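Local coordinates for uncharacterized protein (Bacteroides eggerthii, PDB 4FTD) that is of unknown function but folds as a six-bladed beta-propeller with an immunoglobulin-like domain and may act in carbohydrate metabolism, at residues Val148-Arg153 with Thr161-Lys166; Leu180-Val185 with Tyr218-Pro223; Gly187-Tyr192 with Lys211-Lys216; His201-Ser206 with Tyr251-Asn256. All blocks are in the same frame, centred on the assembly; numbering follows the deposited sequence.

Following the chain from its N terminus, contact 1 comes first and closes a short hairpin between strands 147-152 and 163-166, before any of the others opens. Contact 2 then starts in the loop after strand 178-179 and closes at strand 215-220, and contact 3 (187-192 with 211-216) is nested inside the loop so formed. Contact 4 opens at strand 201-207 and closes only at strand 250-253, so its segments alternate with those of contacts 2 and 3. Contact 1 thus lies within one four-stranded sheet, contacts 2 and 3 hold the connecting segment 180-189 against strand 215-220 of the next sheet and the turn before it, and contact 4 joins that second sheet to a third.

Contact 1 (Val148-Arg153 with Thr161-Lys166); sequences VLVVSR and TPHLLK
V150 sets its CB over one face of the H163 imidazole, 3.9 Å from the ring centroid and displaced toward the rim, a CH-pi contact between side chains that lie alongside and point the same way. H163 can reach it because chi1 of 57° holds CG between its own backbone N and carbonyl carbon, which turns the ring back toward the neighbouring strand. The polar rim of the ring faces other groups: ND1 donates to T161 O at 2.9 Å, close to the ring plane, and NE2 is hydrogen-bonded to the hydroxyl of Y130. S152 OG lies at the same edge, 3.2 Å from H163 ND1. Further along this face, V150 CG2 meets L165 CD1 at 3.9 Å. The reverse face carries L149 and L164, where CD2 of L164 packs against CB of L149 at 3.8 Å. The pairing is antiparallel: V150 N reaches H163 O at 2.8 Å with an N-H...O angle of 176°, H163 N returns the bond to V150 O, and V148 and L165 form a second such pair. With both ring nitrogens bonded and a face covered, the imidazole is probably held in this rotation, its nitrogens satisfied at a buried position.

Contact 2 (Leu180-Val185 with Tyr218-Pro223); sequences LDVTGV and YYWETP
The irregular segment L180-V185 passes the end of strand 218-220 with CA atoms of L180 and P223 6.3 Å apart and those of V185 and Y218 7.7 Å apart, and folds into a type II turn from V182 to V185. W220 NE1 donates to D181 O at 2.9 Å, in the indole plane though bent (N-H...O 140°). L180 CD2 sits over the face of the five-membered ring of W220, 4.1 Å from its centroid. V185, with CG1 anti to the backbone N (chi1 176°), places that methyl over the centre of the Y218 ring, 3.7 Å from the centroid. Y218 OH is hydrogen-bonded to K216 NZ; with an alanine at Y218, V185 CG1 would probably lose the ring it rests on and K216 its phenol partner. A water links D181 N to P223 O, and D181 OD1 takes T183 N in an Asx turn. Such a loop, running from the last strand of one four-stranded sheet to the first of the next, is the blade-to-blade connection of a beta-propeller.

Contact 3 (Gly187-Tyr192 with Lys211-Lys216); sequences GGTYDY and KVSPFK
S213 comes up to G188 and T189 because its OG stands anti to its backbone N (chi1 -179°), while G187 and G188 adopt positive phi values of 120° and 108° that let the main chain bend past it. The hydroxyl then lies 3.3 Å from G188 CA and accepts a weak hydrogen bond from T189 N at 3.2 Å. Beside it, P214 presents its ring to the glycine backbone, with CD 3.7 Å from G188 N, and its carbonyl to the alpha carbon, with P214 O 3.4 Å from G188 CA. A CB on G188 would come within 2.9 Å of P214 O and one on G187 within 3.1 Å of K216 CD, and each would press on the preceding carbonyl oxygen, which accounts for both glycines. K216 CD flanks G187 O at 4.3 Å, and its NZ is hydrogen-bonded to K186 O. D191 takes a weak bond from G187 N through OD1 and pairs with K186 in a salt bridge through OD2. T189 and Y190 form a classic beta bulge opposite L207; the contact sets this bulged start of strand 190-198 beside the turn leading into strand 215-220 of the same propeller blade.

Contact 4 (His201-Ser206 with Tyr251-Asn256); sequences HVYLSS and YNIDEN
Y251 crosses from strand 251-253 to meet Y203 and S205 on strand 201-206, spanning strands whose axes come no closer than 10.6 Å. From CB, chi1 of -67° sets CG anti to the carbonyl carbon and sends the ring toward the other strand. The CD2-CE2 side of the Y251 ring meets Y203 CB, CE2 at 3.6 Å and CD2 at 4.1 Å. The two aromatic planes are inclined at 46° with centroids 5.9 Å apart, an oblique pairing. Next, Y251 CZ passes S205 OG at 3.9 Å. At the tip, Y251 OH is hydrogen-bonded to S205 OG at 2.9 Å, where either hydroxyl could be the donor, and lies 3.1 Å from S205 CB. S205 OG sits near the plane of the Y251 ring, at its edge. Farther along, I253 comes from the opposite direction and places CD1 over one face of Y203, 3.5 Å from its CZ and offset toward the rim, while Y203 OH is bonded to H279 O. A phenylalanine at Y251 would probably leave S205 OG without its hydroxyl mate across the boundary. The two strands belong to successive four-stranded sheets, so the contact is a propeller blade-to-blade interface. Its chemistry is that of a largely apolar, aromatic seam in which the phenol and serine share one hydrogen bond, giving each of these buried hydroxyls at least one polar partner.

Contact 1 (Val148-Arg153 with Thr161-Lys166)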
loop_
_atom_site.group_PDB
_atom_site.type_symbol
_atom_site.label_atom_id
_atom_site.label_comp_id
_atom_site.label_asym_id
_atom_site.label_seq_id
_atom_site.Cartn_x
_atom_site.Cartn_y
_atom_site.Cartn_z
ATOM N N VAL A 148 -8.986 -13.776 2.951
ATOM C CA VAL A 148 -9.460 -12.711 3.843
ATOM C C VAL A 148 -10.008 -13.428 5.107
ATOM O O VAL A 148 -10.782 -14.359 5.005
ATOM C CB VAL A 148 -10.547 -11.866 3.205
ATOM C CG1 VAL A 148 -11.240 -10.926 4.229
ATOM C CG2 VAL A 148 -9.935 -11.094 2.034
ATOM N N LEU A 149 -9.547 -13.014 6.273
ATOM C CA LEU A 149 -10.046 -13.459 7.575
ATOM C C LEU A 149 -11.080 -12.434 8.034
ATOM O O LEU A 149 -10.799 -11.237 7.998
ATOM C CB LEU A 149 -8.897 -13.536 8.587
ATOM C CG LEU A 149 -9.232 -13.615 10.099
ATOM C CD1 LEU A 149 -9.935 -14.953 10.386
ATOM C CD2 LEU A 149 -7.975 -13.387 10.967
ATOM N N VAL A 150 -12.276 -12.906 8.419
ATOM C CA VAL A 150 -13.344 -12.079 8.936
ATOM C C VAL A 150 -13.595 -12.529 10.369
ATOM O O VAL A 150 -13.890 -13.701 10.593
ATOM C CB VAL A 150 -14.623 -12.211 8.119
ATOM C CG1 VAL A 150 -15.665 -11.297 8.743
ATOM C CG2 VAL A 150 -14.316 -11.873 6.657
ATOM N N VAL A 151 -13.370 -11.630 11.353
ATOM C CA VAL A 151 -13.442 -12.032 12.768
ATOM C C VAL A 151 -14.865 -11.700 13.214
ATOM O O VAL A 151 -15.116 -10.761 13.947
ATOM C CB VAL A 151 -12.367 -11.371 13.661
ATOM C CG1 VAL A 151 -12.447 -11.945 15.083
ATOM C CG2 VAL A 151 -10.996 -11.552 13.034
ATOM N N SER A 152 -15.801 -12.501 12.730
ATOM C CA SER A 152 -17.193 -12.279 13.038
ATOM C C SER A 152 -17.629 -12.992 14.328
ATOM O O SER A 152 -17.300 -14.130 14.553
ATOM C CB SER A 152 -18.086 -12.754 11.880
ATOM O OG SER A 152 -17.785 -14.083 11.532
ATOM N N ARG A 153 -18.285 -12.241 15.203
ATOM C CA ARG A 153 -18.941 -12.817 16.359
ATOM C C ARG A 153 -20.379 -13.108 15.869
ATOM O O ARG A 153 -20.953 -12.327 15.126
ATOM C CB ARG A 153 -18.982 -11.833 17.518
ATOM C CG ARG A 153 -17.642 -11.688 18.240
ATOM C CD ARG A 153 -17.845 -10.827 19.472
ATOM N NE ARG A 153 -17.958 -9.443 19.031
ATOM C CZ ARG A 153 -18.791 -8.513 19.519
ATOM N NH1 ARG A 153 -19.684 -8.779 20.463
ATOM N NH2 ARG A 153 -18.761 -7.294 18.998
ATOM N N THR A 161 -19.396 -17.508 12.890
ATOM C CA THR A 161 -18.170 -17.464 13.734
ATOM C C THR A 161 -16.995 -17.104 12.788
ATOM O O THR A 161 -17.160 -16.976 11.574
ATOM C CB THR A 161 -18.022 -18.789 14.488
ATOM O OG1 THR A 161 -18.036 -19.834 13.537
ATOM C CG2 THR A 161 -19.187 -19.028 15.531
ATOM N N PRO A 162 -15.790 -16.855 13.343
ATOM C CA PRO A 162 -14.683 -16.379 12.506
ATOM C C PRO A 162 -14.335 -17.315 11.347
ATOM O O PRO A 162 -14.358 -18.550 11.497
ATOM C CB PRO A 162 -13.526 -16.249 13.508
ATOM C CG PRO A 162 -14.236 -15.965 14.822
ATOM C CD PRO A 162 -15.475 -16.834 14.766
ATOM N N HIS A 163 -14.078 -16.723 10.189
ATOM C CA HIS A 163 -13.927 -17.481 9.005
ATOM C C HIS A 163 -12.998 -16.844 7.995
ATOM O O HIS A 163 -12.664 -15.695 8.096
ATOM C CB HIS A 163 -15.302 -17.727 8.362
ATOM C CG HIS A 163 -16.062 -16.478 8.042
ATOM N ND1 HIS A 163 -16.728 -15.756 9.019
ATOM C CD2 HIS A 163 -16.312 -15.847 6.851
ATOM C CE1 HIS A 163 -17.371 -14.743 8.429
ATOM N NE2 HIS A 163 -17.108 -14.753 7.124
ATOM N N LEU A 164 -12.558 -17.678 7.069
ATOM C CA LEU A 164 -11.747 -17.284 5.928
ATOM C C LEU A 164 -12.595 -17.295 4.653
ATOM O O LEU A 164 -13.576 -18.026 4.544
ATOM C CB LEU A 164 -10.554 -18.227 5.780
ATOM C CG LEU A 164 -9.603 -18.362 6.963
ATOM C CD1 LEU A 164 -8.583 -19.462 6.685
ATOM C CD2 LEU A 164 -8.916 -17.062 7.271
ATOM N N LEU A 165 -12.206 -16.454 3.714
ATOM C CA LEU A 165 -12.774 -16.378 2.390
ATOM C C LEU A 165 -11.565 -16.491 1.458
ATOM O O LEU A 165 -10.605 -15.755 1.576
ATOM C CB LEU A 165 -13.462 -15.039 2.240
ATOM C CG LEU A 165 -14.637 -14.657 3.165
ATOM C CD1 LEU A 165 -14.975 -13.182 3.032
ATOM C CD2 LEU A 165 -15.875 -15.494 2.816
ATOM N N LYS A 166 -11.591 -17.442 0.562
ATOM C CA LYS A 166 -10.498 -17.615 -0.378
ATOM C C LYS A 166 -10.556 -16.434 -1.375
ATOM O O LYS A 166 -11.610 -16.118 -1.952
ATOM C CB LYS A 166 -10.668 -18.967 -1.081
ATOM C CG LYS A 166 -9.394 -19.778 -1.227
ATOM C CD LYS A 166 -9.526 -20.964 -2.181
ATOM C CE LYS A 166 -10.719 -21.879 -1.929
ATOM N NZ LYS A 166 -10.749 -22.471 -0.562
#

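Contact 2 (Leu180-Val185 with Tyr218-Pro223)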
loop_
_atom_site.group_PDB
_atom_site.type_symbol
_atom_site.label_atom_id
_atom_site.label_comp_id
_atom_site.label_asym_id
_atom_site.label_seq_id
_atom_site.Cartn_x
_atom_site.Cartn_y
_atom_site.Cartn_z
ATOM N N LEU A 180 -13.341 -21.431 10.831
ATOM C CA LEU A 180 -12.346 -21.956 11.704
ATOM C C LEU A 180 -12.951 -22.838 12.764
ATOM O O LEU A 180 -14.058 -22.581 13.243
ATOM C CB LEU A 180 -11.635 -20.779 12.372
ATOM C CG LEU A 180 -10.764 -19.898 11.458
ATOM C CD1 LEU A 180 -10.293 -18.659 12.240
ATOM C CD2 LEU A 180 -9.546 -20.653 10.879
ATOM N N ASP A 181 -12.193 -23.843 13.196
ATOM C CA ASP A 181 -12.557 -24.639 14.368
ATOM C C ASP A 181 -12.415 -23.752 15.582
ATOM O O ASP A 181 -11.312 -23.302 15.874
ATOM C CB ASP A 181 -11.653 -25.871 14.448
ATOM C CG ASP A 181 -11.985 -26.787 15.602
ATOM O OD1 ASP A 181 -12.768 -26.427 16.508
ATOM O OD2 ASP A 181 -11.433 -27.898 15.597
ATOM N N VAL A 182 -13.537 -23.446 16.260
ATOM C CA VAL A 182 -13.528 -22.576 17.458
ATOM C C VAL A 182 -13.893 -23.385 18.728
ATOM O O VAL A 182 -14.287 -22.829 19.736
ATOM C CB VAL A 182 -14.366 -21.278 17.273
ATOM C CG1 VAL A 182 -13.691 -20.320 16.302
ATOM C CG2 VAL A 182 -15.794 -21.597 16.822
ATOM N N THR A 183 -13.700 -24.701 18.710
ATOM C CA THR A 183 -13.931 -25.538 19.925
ATOM C C THR A 183 -13.033 -25.050 21.059
ATOM O O THR A 183 -11.842 -24.841 20.858
ATOM C CB THR A 183 -13.643 -27.016 19.656
ATOM O OG1 THR A 183 -14.311 -27.367 18.467
ATOM C CG2 THR A 183 -14.193 -27.929 20.791
ATOM N N GLY A 184 -13.632 -24.727 22.201
ATOM C CA GLY A 184 -12.863 -24.186 23.349
ATOM C C GLY A 184 -12.369 -22.764 23.235
ATOM O O GLY A 184 -11.657 -22.300 24.124
ATOM N N VAL A 185 -12.736 -22.047 22.161
ATOM C CA VAL A 185 -12.344 -20.675 21.992
ATOM C C VAL A 185 -13.428 -19.837 22.718
ATOM O O VAL A 185 -14.384 -19.325 22.106
ATOM C CB VAL A 185 -12.151 -20.306 20.505
ATOM C CG1 VAL A 185 -11.824 -18.812 20.352
ATOM C CG2 VAL A 185 -11.061 -21.182 19.911
ATOM N N TYR A 218 -5.245 -16.948 20.548
ATOM C CA TYR A 218 -5.388 -18.213 19.902
ATOM C C TYR A 218 -4.654 -18.238 18.553
ATOM O O TYR A 218 -4.548 -17.205 17.868
ATOM C CB TYR A 218 -6.857 -18.455 19.637
ATOM C CG TYR A 218 -7.728 -18.472 20.888
ATOM C CD1 TYR A 218 -8.282 -17.301 21.382
ATOM C CD2 TYR A 218 -7.993 -19.677 21.564
ATOM C CE1 TYR A 218 -9.135 -17.307 22.491
ATOM C CE2 TYR A 218 -8.825 -19.702 22.684
ATOM C CZ TYR A 218 -9.384 -18.513 23.149
ATOM O OH TYR A 218 -10.235 -18.528 24.202
ATOM N N TYR A 219 -4.253 -19.461 18.156
ATOM C CA TYR A 219 -3.455 -19.705 16.978
ATOM C C TYR A 219 -3.961 -20.912 16.196
ATOM O O TYR A 219 -4.255 -21.966 16.793
ATOM C CB TYR A 219 -2.007 -19.980 17.444
ATOM C CG TYR A 219 -0.998 -20.401 16.366
ATOM C CD1 TYR A 219 -0.274 -19.455 15.649
ATOM C CD2 TYR A 219 -0.686 -21.736 16.162
ATOM C CE1 TYR A 219 0.672 -19.834 14.713
ATOM C CE2 TYR A 219 0.249 -22.114 15.214
ATOM C CZ TYR A 219 0.923 -21.152 14.492
ATOM O OH TYR A 219 1.865 -21.495 13.551
ATOM N N TRP A 220 -4.029 -20.762 14.871
ATOM C CA TRP A 220 -4.333 -21.839 13.952
ATOM C C TRP A 220 -3.167 -21.968 12.997
ATOM O O TRP A 220 -2.837 -21.008 12.270
ATOM C CB TRP A 220 -5.588 -21.513 13.121
ATOM C CG TRP A 220 -6.850 -21.675 13.875
ATOM C CD1 TRP A 220 -7.733 -22.724 13.788
ATOM C CD2 TRP A 220 -7.414 -20.747 14.791
ATOM N NE1 TRP A 220 -8.782 -22.529 14.646
ATOM C CE2 TRP A 220 -8.624 -21.306 15.259
ATOM C CE3 TRP A 220 -6.998 -19.502 15.297
ATOM C CZ2 TRP A 220 -9.428 -20.656 16.187
ATOM C CZ3 TRP A 220 -7.814 -18.859 16.212
ATOM C CH2 TRP A 220 -9.004 -19.434 16.647
ATOM N N GLU A 221 -2.541 -23.131 12.994
ATOM C CA GLU A 221 -1.398 -23.397 12.112
ATOM C C GLU A 221 -1.809 -23.281 10.651
ATOM O O GLU A 221 -1.137 -22.646 9.841
ATOM C CB GLU A 221 -0.865 -24.817 12.398
ATOM C CG GLU A 221 0.330 -25.273 11.568
ATOM C CD GLU A 221 1.652 -24.637 11.964
ATOM O OE1 GLU A 221 1.877 -24.320 13.167
ATOM O OE2 GLU A 221 2.500 -24.478 11.057
ATOM N N THR A 222 -2.927 -23.923 10.337
ATOM C CA THR A 222 -3.537 -23.896 9.028
ATOM C C THR A 222 -5.049 -23.666 9.221
ATOM O O THR A 222 -5.568 -23.870 10.316
ATOM C CB THR A 222 -3.400 -25.270 8.296
ATOM O OG1 THR A 222 -4.340 -26.200 8.850
ATOM C CG2 THR A 222 -1.984 -25.867 8.385
ATOM N N PRO A 223 -5.777 -23.345 8.142
ATOM C CA PRO A 223 -7.225 -23.126 8.223
ATOM C C PRO A 223 -8.063 -24.258 8.765
ATOM O O PRO A 223 -9.129 -24.003 9.305
ATOM C CB PRO A 223 -7.609 -22.888 6.764
ATOM C CG PRO A 223 -6.398 -22.201 6.196
ATOM C CD PRO A 223 -5.246 -22.930 6.824
HETATM O O HOH W 1 -9.867 -24.764 11.799
#

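Contact 3 (Gly187-Tyr192 with Lys211-Lys216)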
loop_
_atom_site.group_PDB
_atom_site.type_symbol
_atom_site.label_atom_id
_atom_site.label_comp_id
_atom_site.label_asym_id
_atom_site.label_seq_id
_atom_site.Cartn_x
_atom_site.Cartn_y
_atom_site.Cartn_z
ATOM N N GLY A 187 -13.909 -17.366 26.681
ATOM C CA GLY A 187 -13.255 -16.600 27.744
ATOM C C GLY A 187 -13.007 -15.146 27.346
ATOM O O GLY A 187 -12.424 -14.860 26.286
ATOM N N GLY A 188 -13.351 -14.241 28.255
ATOM C CA GLY A 188 -13.245 -12.834 28.013
ATOM C C GLY A 188 -14.637 -12.272 27.835
ATOM O O GLY A 188 -15.582 -13.000 27.701
ATOM N N THR A 189 -14.766 -10.956 27.930
ATOM C CA THR A 189 -16.024 -10.260 27.633
ATOM C C THR A 189 -16.513 -10.548 26.211
ATOM O O THR A 189 -17.718 -10.754 25.987
ATOM C CB THR A 189 -15.844 -8.748 27.892
ATOM O OG1 THR A 189 -15.385 -8.603 29.234
ATOM C CG2 THR A 189 -17.159 -7.956 27.669
ATOM N N TYR A 190 -15.601 -10.577 25.242
ATOM C CA TYR A 190 -15.889 -11.167 23.929
ATOM C C TYR A 190 -14.932 -12.307 23.753
ATOM O O TYR A 190 -13.746 -12.232 24.127
ATOM C CB TYR A 190 -15.725 -10.230 22.715
ATOM C CG TYR A 190 -16.441 -8.880 22.739
ATOM C CD1 TYR A 190 -17.543 -8.639 23.521
ATOM C CD2 TYR A 190 -16.042 -7.850 21.844
ATOM C CE1 TYR A 190 -18.192 -7.398 23.510
ATOM C CE2 TYR A 190 -16.689 -6.610 21.826
ATOM C CZ TYR A 190 -17.773 -6.390 22.668
ATOM O OH TYR A 190 -18.429 -5.155 22.706
ATOM N N ASP A 191 -15.418 -13.393 23.196
ATOM C CA ASP A 191 -14.552 -14.564 22.975
ATOM C C ASP A 191 -13.407 -14.254 21.989
ATOM O O ASP A 191 -12.380 -14.867 22.017
ATOM C CB ASP A 191 -15.367 -15.681 22.382
ATOM C CG ASP A 191 -16.383 -16.289 23.371
ATOM O OD1 ASP A 191 -16.212 -16.194 24.592
ATOM O OD2 ASP A 191 -17.346 -16.878 22.855
ATOM N N TYR A 192 -13.703 -13.418 21.004
ATOM C CA TYR A 192 -12.745 -12.932 20.022
ATOM C C TYR A 192 -13.236 -11.559 19.519
ATOM O O TYR A 192 -14.423 -11.231 19.578
ATOM C CB TYR A 192 -12.476 -13.905 18.898
ATOM C CG TYR A 192 -13.669 -14.774 18.587
ATOM C CD1 TYR A 192 -14.721 -14.270 17.839
ATOM C CD2 TYR A 192 -13.750 -16.065 19.071
ATOM C CE1 TYR A 192 -15.854 -15.025 17.617
ATOM C CE2 TYR A 192 -14.892 -16.860 18.824
ATOM C CZ TYR A 192 -15.919 -16.313 18.105
ATOM O OH TYR A 192 -17.036 -16.988 17.827
ATOM N N LYS A 211 -9.868 -6.537 34.897
ATOM C CA LYS A 211 -8.658 -7.192 35.394
ATOM C C LYS A 211 -8.757 -8.699 35.464
ATOM O O LYS A 211 -7.747 -9.397 35.364
ATOM C CB LYS A 211 -8.303 -6.701 36.828
ATOM C CG LYS A 211 -8.112 -5.180 37.003
ATOM C CD LYS A 211 -7.080 -4.602 36.040
ATOM C CE LYS A 211 -6.612 -3.225 36.488
ATOM N NZ LYS A 211 -5.369 -2.869 35.766
ATOM N N VAL A 212 -9.970 -9.172 35.724
ATOM C CA VAL A 212 -10.257 -10.569 35.946
ATOM C C VAL A 212 -10.734 -11.285 34.653
ATOM O O VAL A 212 -10.711 -12.535 34.565
ATOM C CB VAL A 212 -11.288 -10.651 37.113
ATOM C CG1 VAL A 212 -12.557 -9.844 36.780
ATOM C CG2 VAL A 212 -11.574 -12.087 37.440
ATOM N N SER A 213 -11.046 -10.521 33.601
ATOM C CA SER A 213 -11.538 -11.113 32.344
ATOM C C SER A 213 -10.360 -11.739 31.536
ATOM O O SER A 213 -9.422 -11.022 31.215
ATOM C CB SER A 213 -12.208 -10.009 31.547
ATOM O OG SER A 213 -12.716 -10.506 30.340
ATOM N N PRO A 214 -10.437 -13.039 31.177
ATOM C CA PRO A 214 -9.337 -13.645 30.419
ATOM C C PRO A 214 -8.997 -12.891 29.121
ATOM O O PRO A 214 -9.885 -12.532 28.343
ATOM C CB PRO A 214 -9.842 -15.048 30.110
ATOM C CG PRO A 214 -10.845 -15.350 31.196
ATOM C CD PRO A 214 -11.513 -14.025 31.440
ATOM N N PHE A 215 -7.717 -12.598 28.955
ATOM C CA PHE A 215 -7.196 -11.998 27.761
ATOM C C PHE A 215 -6.394 -13.046 27.008
ATOM O O PHE A 215 -5.248 -13.261 27.296
ATOM C CB PHE A 215 -6.409 -10.734 28.111
ATOM C CG PHE A 215 -6.003 -9.893 26.914
ATOM C CD1 PHE A 215 -6.876 -9.648 25.850
ATOM C CD2 PHE A 215 -4.792 -9.179 26.948
ATOM C CE1 PHE A 215 -6.514 -8.851 24.777
ATOM C CE2 PHE A 215 -4.433 -8.359 25.878
ATOM C CZ PHE A 215 -5.294 -8.180 24.809
ATOM N N LYS A 216 -7.062 -13.700 26.063
ATOM C CA LYS A 216 -6.562 -14.901 25.436
ATOM C C LYS A 216 -6.186 -14.641 24.012
ATOM O O LYS A 216 -6.782 -13.761 23.373
ATOM C CB LYS A 216 -7.615 -16.004 25.560
ATOM C CG LYS A 216 -7.957 -16.329 27.013
ATOM C CD LYS A 216 -9.034 -17.382 27.155
ATOM C CE LYS A 216 -8.477 -18.740 26.840
ATOM N NZ LYS A 216 -9.569 -19.725 26.866
#

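Contact 4 (His201-Ser206 with Tyr251-Asn256)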
loop_
_atom_site.group_PDB
_atom_site.type_symbol
_atom_site.label_atom_id
_atom_site.label_comp_id
_atom_site.label_asym_id
_atom_site.label_seq_id
_atom_site.Cartn_x
_atom_site.Cartn_y
_atom_site.Cartn_z
ATOM N N HIS A 201 -0.754 -18.356 9.056
ATOM C CA HIS A 201 -1.417 -18.745 10.292
ATOM C C HIS A 201 -2.490 -17.736 10.652
ATOM O O HIS A 201 -2.409 -16.580 10.267
ATOM C CB HIS A 201 -0.399 -18.753 11.440
ATOM C CG HIS A 201 0.867 -19.465 11.102
ATOM N ND1 HIS A 201 0.886 -20.760 10.622
ATOM C CD2 HIS A 201 2.149 -19.057 11.134
ATOM C CE1 HIS A 201 2.134 -21.115 10.377
ATOM N NE2 HIS A 201 2.923 -20.107 10.701
ATOM N N VAL A 202 -3.458 -18.170 11.450
ATOM C CA VAL A 202 -4.461 -17.283 11.994
ATOM C C VAL A 202 -4.191 -17.051 13.486
ATOM O O VAL A 202 -3.863 -17.983 14.243
ATOM C CB VAL A 202 -5.870 -17.839 11.805
ATOM C CG1 VAL A 202 -6.891 -16.870 12.404
ATOM C CG2 VAL A 202 -6.104 -18.102 10.325
ATOM N N TYR A 203 -4.293 -15.785 13.874
ATOM C CA TYR A 203 -4.269 -15.381 15.256
ATOM C C TYR A 203 -5.567 -14.678 15.582
ATOM O O TYR A 203 -5.983 -13.826 14.812
ATOM C CB TYR A 203 -3.174 -14.362 15.483
ATOM C CG TYR A 203 -1.766 -14.906 15.338
ATOM C CD1 TYR A 203 -1.176 -15.051 14.065
ATOM C CD2 TYR A 203 -1.051 -15.298 16.436
ATOM C CE1 TYR A 203 0.117 -15.587 13.936
ATOM C CE2 TYR A 203 0.228 -15.786 16.311
ATOM C CZ TYR A 203 0.806 -15.919 15.060
ATOM O OH TYR A 203 2.053 -16.481 14.919
ATOM N N LEU A 204 -6.170 -14.992 16.726
ATOM C CA LEU A 204 -7.283 -14.222 17.251
ATOM C C LEU A 204 -7.016 -13.871 18.710
ATOM O O LEU A 204 -6.385 -14.617 19.419
ATOM C CB LEU A 204 -8.602 -14.988 17.156
ATOM C CG LEU A 204 -9.219 -15.427 15.815
ATOM C CD1 LEU A 204 -10.566 -16.051 16.067
ATOM C CD2 LEU A 204 -9.345 -14.272 14.849
ATOM N N SER A 205 -7.602 -12.759 19.178
ATOM C CA SER A 205 -7.517 -12.380 20.558
ATOM C C SER A 205 -8.907 -12.042 21.107
ATOM O O SER A 205 -9.737 -11.479 20.376
ATOM C CB SER A 205 -6.563 -11.215 20.736
ATOM O OG SER A 205 -6.814 -10.130 19.813
ATOM N N SER A 206 -9.117 -12.332 22.391
ATOM C CA SER A 206 -10.359 -12.008 23.063
ATOM C C SER A 206 -10.403 -10.506 23.398
ATOM O O SER A 206 -9.407 -9.779 23.167
ATOM C CB SER A 206 -10.513 -12.862 24.341
ATOM O OG SER A 206 -9.662 -12.473 25.392
ATOM N N TYR A 251 -0.581 -6.771 15.432
ATOM C CA TYR A 251 0.242 -7.953 15.378
ATOM C C TYR A 251 1.433 -7.674 14.457
ATOM O O TYR A 251 1.244 -7.420 13.275
ATOM C CB TYR A 251 -0.582 -9.115 14.846
ATOM C CG TYR A 251 -1.707 -9.594 15.734
ATOM C CD1 TYR A 251 -2.996 -8.957 15.749
ATOM C CD2 TYR A 251 -1.537 -10.766 16.503
ATOM C CE1 TYR A 251 -4.015 -9.473 16.585
ATOM C CE2 TYR A 251 -2.552 -11.269 17.318
ATOM C CZ TYR A 251 -3.780 -10.669 17.351
ATOM O OH TYR A 251 -4.750 -11.249 18.186
ATOM N N ASN A 252 2.637 -7.704 15.021
ATOM C CA ASN A 252 3.896 -7.502 14.299
ATOM C C ASN A 252 4.732 -8.793 14.434
ATOM O O ASN A 252 5.431 -8.965 15.384
ATOM C CB ASN A 252 4.654 -6.324 14.918
ATOM C CG ASN A 252 3.944 -5.011 14.705
ATOM O OD1 ASN A 252 4.070 -4.412 13.634
ATOM N ND2 ASN A 252 3.147 -4.602 15.672
ATOM N N ILE A 253 4.579 -9.730 13.518
ATOM C CA ILE A 253 5.247 -10.999 13.631
ATOM C C ILE A 253 5.955 -11.222 12.300
ATOM O O ILE A 253 5.321 -11.220 11.250
ATOM C CB ILE A 253 4.278 -12.118 13.971
ATOM C CG1 ILE A 253 3.521 -11.825 15.265
ATOM C CG2 ILE A 253 4.994 -13.451 13.988
ATOM C CD1 ILE A 253 2.342 -12.773 15.508
ATOM N N ASP A 254 7.259 -11.420 12.370
ATOM C CA ASP A 254 8.119 -11.548 11.186
ATOM C C ASP A 254 8.089 -12.968 10.616
ATOM O O ASP A 254 7.352 -13.826 11.104
ATOM C CB ASP A 254 9.535 -11.035 11.482
ATOM C CG ASP A 254 10.348 -11.940 12.384
ATOM O OD1 ASP A 254 10.058 -13.147 12.568
ATOM O OD2 ASP A 254 11.322 -11.394 12.928
ATOM N N GLU A 255 8.899 -13.227 9.594
ATOM C CA GLU A 255 8.816 -14.498 8.898
ATOM C C GLU A 255 9.286 -15.652 9.768
ATOM O O GLU A 255 8.875 -16.781 9.536
ATOM C CB GLU A 255 9.543 -14.452 7.555
ATOM C CG GLU A 255 11.047 -14.369 7.665
ATOM C CD GLU A 255 11.709 -14.114 6.326
ATOM O OE1 GLU A 255 11.014 -14.174 5.278
ATOM O OE2 GLU A 255 12.932 -13.863 6.330
ATOM N N ASN A 256 10.115 -15.365 10.773
ATOM C CA ASN A 256 10.529 -16.372 11.737
ATOM C C ASN A 256 9.566 -16.512 12.917
ATOM O O ASN A 256 9.874 -17.241 13.841
ATOM C CB ASN A 256 11.917 -16.067 12.259
ATOM C CG ASN A 256 12.899 -15.825 11.138
ATOM O OD1 ASN A 256 12.963 -16.600 10.194
ATOM N ND2 ASN A 256 13.631 -14.726 11.214
#